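Local coordinates for nitrate transport protein (Xanthomonas axonopodis pv. citri, PDB 3KSX) that probably captures alkanesulfonates in the periplasm for import by an ABC transporter, and is seen here with the sulfonate buffer molecule MOPS bound, at residues Val43-His48 against Asn236-Leu241; Asn169-Phe174 against Asp195-Leu200. All blocks are in the same frame, centred on the assembly; numbering follows the deposited sequence.

Contact 1 (Val43-His48 against Asn236-Leu241)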
loop_
_atom_site.group_PDB
_atom_site.type_symbol
_atom_site.label_atom_id
_atom_site.label_comp_id
_atom_site.label_asym_id
_atom_site.label_seq_id
_atom_site.Cartn_x
_atom_site.Cartn_y
_atom_site.Cartn_z
ATOM N N VAL A 43 -12.180 -2.682 0.389
ATOM C CA VAL A 43 -13.404 -2.191 -0.268
ATOM C C VAL A 43 -14.505 -3.259 -0.187
ATOM O O VAL A 43 -15.654 -2.930 0.192
ATOM C CB VAL A 43 -13.160 -1.653 -1.776
ATOM C CG1 VAL A 43 -14.463 -1.274 -2.453
ATOM C CG2 VAL A 43 -12.183 -0.441 -1.800
ATOM N N LEU A 44 -14.185 -4.526 -0.500
ATOM C CA LEU A 44 -15.195 -5.582 -0.374
ATOM C C LEU A 44 -15.616 -5.814 1.059
ATOM O O LEU A 44 -16.806 -5.951 1.314
ATOM C CB LEU A 44 -14.768 -6.901 -1.002
ATOM C CG LEU A 44 -14.807 -6.762 -2.516
ATOM C CD1 LEU A 44 -14.265 -8.008 -3.067
ATOM C CD2 LEU A 44 -16.211 -6.428 -3.096
ATOM N N ALA A 45 -14.654 -5.886 1.974
ATOM C CA ALA A 45 -14.998 -5.976 3.393
ATOM C C ALA A 45 -15.930 -4.861 3.822
ATOM O O ALA A 45 -16.910 -5.114 4.487
ATOM C CB ALA A 45 -13.742 -6.061 4.291
ATOM N N LYS A 46 -15.617 -3.632 3.442
ATOM C CA LYS A 46 -16.467 -2.492 3.720
ATOM C C LYS A 46 -17.878 -2.718 3.132
ATOM O O LYS A 46 -18.869 -2.661 3.863
ATOM C CB LYS A 46 -15.814 -1.182 3.246
ATOM C CG LYS A 46 -16.606 0.072 3.569
ATOM C CD LYS A 46 -15.824 1.358 3.233
ATOM C CE LYS A 46 -16.741 2.572 3.429
ATOM N NZ LYS A 46 -18.134 2.351 2.927
ATOM N N GLN A 47 -17.984 -3.027 1.845
ATOM C CA GLN A 47 -19.290 -3.037 1.237
ATOM C C GLN A 47 -20.112 -4.232 1.695
ATOM O O GLN A 47 -21.358 -4.109 1.820
ATOM C CB GLN A 47 -19.248 -2.955 -0.299
ATOM C CG GLN A 47 -18.372 -1.849 -0.911
ATOM C CD GLN A 47 -18.439 -0.482 -0.196
ATOM O OE1 GLN A 47 -19.522 0.015 0.141
ATOM N NE2 GLN A 47 -17.258 0.133 0.030
ATOM N N HIS A 48 -19.440 -5.344 1.975
ATOM C CA HIS A 48 -20.114 -6.563 2.464
ATOM C C HIS A 48 -20.437 -6.580 3.939
ATOM O O HIS A 48 -21.063 -7.541 4.457
ATOM C CB HIS A 48 -19.288 -7.796 2.122
ATOM C CG HIS A 48 -19.340 -8.171 0.666
ATOM N ND1 HIS A 48 -19.100 -9.456 0.220
ATOM C CD2 HIS A 48 -19.617 -7.432 -0.437
ATOM C CE1 HIS A 48 -19.208 -9.489 -1.099
ATOM N NE2 HIS A 48 -19.526 -8.272 -1.522
ATOM N N ASN A 236 -8.696 -11.386 6.492
ATOM C CA ASN A 236 -7.960 -12.463 5.806
ATOM C C ASN A 236 -8.939 -13.170 4.880
ATOM O O ASN A 236 -8.606 -13.573 3.752
ATOM C CB ASN A 236 -7.374 -13.436 6.814
ATOM C CG ASN A 236 -6.841 -14.667 6.177
ATOM O OD1 ASN A 236 -7.611 -15.487 5.725
ATOM N ND2 ASN A 236 -5.500 -14.803 6.099
ATOM N N GLN A 237 -10.163 -13.324 5.362
ATOM C CA GLN A 237 -11.214 -13.918 4.561
ATOM C C GLN A 237 -11.662 -13.028 3.387
ATOM O O GLN A 237 -11.825 -13.528 2.244
ATOM C CB GLN A 237 -12.416 -14.280 5.439
ATOM C CG GLN A 237 -12.149 -15.420 6.443
ATOM C CD GLN A 237 -11.481 -16.640 5.802
ATOM O OE1 GLN A 237 -12.028 -17.242 4.852
ATOM N NE2 GLN A 237 -10.289 -17.013 6.316
ATOM N N ALA A 238 -11.833 -11.730 3.630
ATOM C CA ALA A 238 -12.230 -10.761 2.555
ATOM C C ALA A 238 -11.353 -10.897 1.279
ATOM O O ALA A 238 -11.862 -10.819 0.100
ATOM C CB ALA A 238 -12.126 -9.286 3.074
ATOM N N ASP A 239 -10.035 -11.093 1.507
ATOM C CA ASP A 239 -9.097 -11.178 0.395
ATOM C C ASP A 239 -9.488 -12.329 -0.524
ATOM O O ASP A 239 -9.279 -12.263 -1.742
ATOM C CB ASP A 239 -7.660 -11.379 0.847
ATOM C CG ASP A 239 -6.691 -11.306 -0.340
ATOM O OD1 ASP A 239 -6.465 -10.191 -0.867
ATOM O OD2 ASP A 239 -6.209 -12.371 -0.790
ATOM N N GLY A 240 -10.038 -13.377 0.092
ATOM C CA GLY A 240 -10.436 -14.592 -0.613
ATOM C C GLY A 240 -11.537 -14.293 -1.595
ATOM O O GLY A 240 -11.616 -14.921 -2.619
ATOM N N LEU A 241 -12.376 -13.308 -1.290
ATOM C CA LEU A 241 -13.416 -12.839 -2.234
ATOM C C LEU A 241 -13.003 -12.609 -3.698
ATOM O O LEU A 241 -13.768 -12.868 -4.640
ATOM C CB LEU A 241 -14.036 -11.544 -1.701
ATOM C CG LEU A 241 -14.934 -11.777 -0.478
ATOM C CD1 LEU A 241 -15.777 -10.566 -0.140
ATOM C CD2 LEU A 241 -15.809 -13.026 -0.728
#
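Ala45 and Ala238 touch through their methyl groups where two helices meet almost at right angles, in the lobe of this periplasmic binding protein whose sheet has the 2-1-3-5-4 strand order of the type II fold. Here helix 40-48, which follows the first strand, meets helix 225-244 from much later in the chain. The local axes make an angle of 100° and approach to 9.1 Å, and the two alanines occupy the point where the backbones come nearest. The CB atoms of Ala45 and Ala238 lie 3.8 Å apart, and their CA atoms are separated by 5.6 Å.

This alanine pair, with the buried Leu44, forms the tight part of the contact. Leu50 of helix 50-54 touches both alanines, and Ser249 and Thr252 of helix 246-257 meet Leu44, so a third and a fourth helix close in around the crossing. Leu241 supplies the largest share of the buried surface. Its CG lies beside the backbone N (chi1 -72°), which lets CD1 reach in between Leu44 and His48. The two leucines then mesh reciprocally: CD1 of Leu44 packs on CB of Leu241 at 3.8 Å, while CD1 of Leu241 returns to CB of Leu44 at 3.9 Å.

Toward the end of helix 40-48 the packing gives way to a looser margin, where His48 and Leu241 are both partly exposed. Their side chains approach from opposite directions, and a single methyl group does all the touching: CD1 of Leu241 meets the imidazole of His48 obliquely, 3.5 Å from ND1 and 3.7 Å from CE1.

Contact 2 (Asn169-Phe174 against Asp195-Leu200)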
loop_
_atom_site.group_PDB
_atom_site.type_symbol
_atom_site.label_atom_id
_atom_site.label_comp_id
_atom_site.label_asym_id
_atom_site.label_seq_id
_atom_site.Cartn_x
_atom_site.Cartn_y
_atom_site.Cartn_z
ATOM N N ASN A 169 -3.179 13.731 -7.326
ATOM C CA ASN A 169 -2.436 14.880 -7.839
ATOM C C ASN A 169 -1.383 14.537 -8.850
ATOM O O ASN A 169 -1.136 15.316 -9.799
ATOM C CB ASN A 169 -1.821 15.700 -6.743
ATOM C CG ASN A 169 -2.862 16.330 -5.878
ATOM O OD1 ASN A 169 -4.016 16.521 -6.312
ATOM N ND2 ASN A 169 -2.503 16.578 -4.636
ATOM N N ALA A 170 -0.753 13.385 -8.640
ATOM C CA ALA A 170 0.149 12.837 -9.624
ATOM C C ALA A 170 -0.575 12.480 -10.925
ATOM O O ALA A 170 -0.047 12.701 -11.992
ATOM C CB ALA A 170 0.954 11.613 -9.052
ATOM N N ARG A 171 -1.811 11.961 -10.857
ATOM C CA ARG A 171 -2.534 11.576 -12.069
ATOM C C ARG A 171 -2.796 12.833 -12.820
ATOM O O ARG A 171 -2.735 12.831 -14.014
ATOM C CB ARG A 171 -3.895 11.000 -11.701
ATOM C CG ARG A 171 -4.848 10.915 -12.892
ATOM C CD ARG A 171 -4.531 9.654 -13.613
ATOM N NE ARG A 171 -5.155 9.575 -14.971
ATOM C CZ ARG A 171 -4.640 10.117 -16.088
ATOM N NH1 ARG A 171 -3.533 10.839 -16.039
ATOM N NH2 ARG A 171 -5.237 9.936 -17.264
ATOM N N ALA A 172 -3.038 13.929 -12.111
ATOM C CA ALA A 172 -3.387 15.181 -12.828
ATOM C C ALA A 172 -2.160 15.786 -13.458
ATOM O O ALA A 172 -2.256 16.289 -14.613
ATOM C CB ALA A 172 -4.102 16.151 -11.964
ATOM N N ALA A 173 -1.010 15.744 -12.743
ATOM C CA ALA A 173 0.286 16.206 -13.306
ATOM C C ALA A 173 0.687 15.376 -14.538
ATOM O O ALA A 173 1.233 15.898 -15.529
ATOM C CB ALA A 173 1.370 16.132 -12.253
ATOM N N PHE A 174 0.423 14.090 -14.463
ATOM C CA PHE A 174 0.710 13.139 -15.584
ATOM C C PHE A 174 -0.168 13.548 -16.786
ATOM O O PHE A 174 0.370 13.687 -17.878
ATOM C CB PHE A 174 0.370 11.682 -15.160
ATOM C CG PHE A 174 0.889 10.599 -16.088
ATOM C CD1 PHE A 174 0.088 10.127 -17.130
ATOM C CD2 PHE A 174 2.146 10.017 -15.889
ATOM C CE1 PHE A 174 0.560 9.131 -17.946
ATOM C CE2 PHE A 174 2.617 9.062 -16.737
ATOM C CZ PHE A 174 1.793 8.622 -17.765
ATOM N N ASP A 195 -6.232 2.529 -21.157
ATOM C CA ASP A 195 -6.844 3.621 -21.964
ATOM C C ASP A 195 -5.828 4.316 -22.867
ATOM O O ASP A 195 -6.200 5.291 -23.587
ATOM C CB ASP A 195 -7.639 4.574 -21.065
ATOM C CG ASP A 195 -6.781 5.577 -20.297
ATOM O OD1 ASP A 195 -5.544 5.639 -20.457
ATOM O OD2 ASP A 195 -7.384 6.333 -19.482
ATOM N N GLY A 196 -4.604 3.806 -22.880
ATOM C CA GLY A 196 -3.521 4.353 -23.730
ATOM C C GLY A 196 -2.763 5.580 -23.233
ATOM O O GLY A 196 -1.857 6.075 -23.917
ATOM N N SER A 197 -3.037 5.972 -22.003
ATOM C CA SER A 197 -2.341 7.102 -21.353
ATOM C C SER A 197 -0.837 6.804 -21.060
ATOM O O SER A 197 0.032 7.733 -21.077
ATOM C CB SER A 197 -3.030 7.435 -20.020
ATOM O OG SER A 197 -4.292 8.056 -20.170
ATOM N N ALA A 198 -0.533 5.544 -20.770
ATOM C CA ALA A 198 0.788 5.129 -20.285
ATOM C C ALA A 198 1.278 3.778 -20.813
ATOM O O ALA A 198 0.466 2.905 -21.252
ATOM C CB ALA A 198 0.787 5.072 -18.738
ATOM N N ARG A 199 2.598 3.637 -20.821
ATOM C CA ARG A 199 3.274 2.356 -21.028
ATOM C C ARG A 199 3.895 1.937 -19.720
ATOM O O ARG A 199 4.374 2.787 -18.995
ATOM C CB ARG A 199 4.420 2.404 -22.074
ATOM C CG ARG A 199 3.936 2.521 -23.537
ATOM C CD ARG A 199 5.157 2.570 -24.432
ATOM N NE ARG A 199 5.764 3.906 -24.490
ATOM C CZ ARG A 199 6.981 4.190 -23.986
ATOM N NH1 ARG A 199 7.740 3.295 -23.370
ATOM N NH2 ARG A 199 7.456 5.394 -24.125
ATOM N N LEU A 200 3.885 0.632 -19.433
ATOM C CA LEU A 200 4.688 0.131 -18.305
ATOM C C LEU A 200 6.181 0.267 -18.592
ATOM O O LEU A 200 6.748 -0.215 -19.627
ATOM C CB LEU A 200 4.319 -1.340 -18.046
ATOM C CG LEU A 200 5.036 -2.067 -16.926
ATOM C CD1 LEU A 200 4.682 -1.434 -15.617
ATOM C CD2 LEU A 200 4.548 -3.514 -16.961
HETATM O O HOH W 1 -6.889 7.144 -16.990
#
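Arg171 and Phe174, one helical turn apart on helix 167-175, extend side by side toward the Asx turn at Asp195-Ser197 that leads into edge strand 198-203 of the second lobe's mixed sheet. Both side chains leave the helix with CG anti to the backbone N. The CB of Phe174 points toward the other segment, whereas Arg171 starts obliquely and bends at chi2 (83°), bringing its guanidinium over to the turn.

The ring of Phe174 uses its outer end. CE1 meets the backbone O of Ser197 at 3.5 Å, with the oxygen at the ring edge and near the ring plane, an approach that sets the carbonyl against the electropositive rim. Beside it, CZ packs on CB of Ala198 at 3.8 Å. Leu192 and Pro118 also touch this buried ring.

On the more open side, NH2 of Arg171 lies 3.6 Å from OG of Ser197, a contact without a hydrogen bond in which OG sits oblique to the guanidinium. A water bridges Arg171 to Asp195 instead, accepting a long bond from NH2 of Arg171 (3.3 Å) and donating to OD2 of Asp195 (2.7 Å). The other carboxylate oxygen holds the turn together. From one face of the carboxylate plane, OD1 of Asp195 accepts from the backbone N of Ser197 (3.0 Å), nearly along its C-O bond, and, on its syn side, from OG of Ser197 at 2.7 Å, 28° out of that plane.

Overall arrangement
The two contacts sit in different lobes of the binding protein, their centres about 28 Å apart and their nearest atoms about 17 Å apart, and they share no helix or strand. Contact 1 is the more buried: it joins two helices far apart in sequence, and its chemistry is almost wholly apolar, with imidazole only at the margin. Contact 2 is partly buried and lies farther from the chain centre; it ties a helix to the entry of an edge strand nearby in sequence. There a buried phenylalanine ring lies beside a water-bridged arginine and aspartate. In this pair the more buried contact is the apolar one, and the less buried one carries the charged groups.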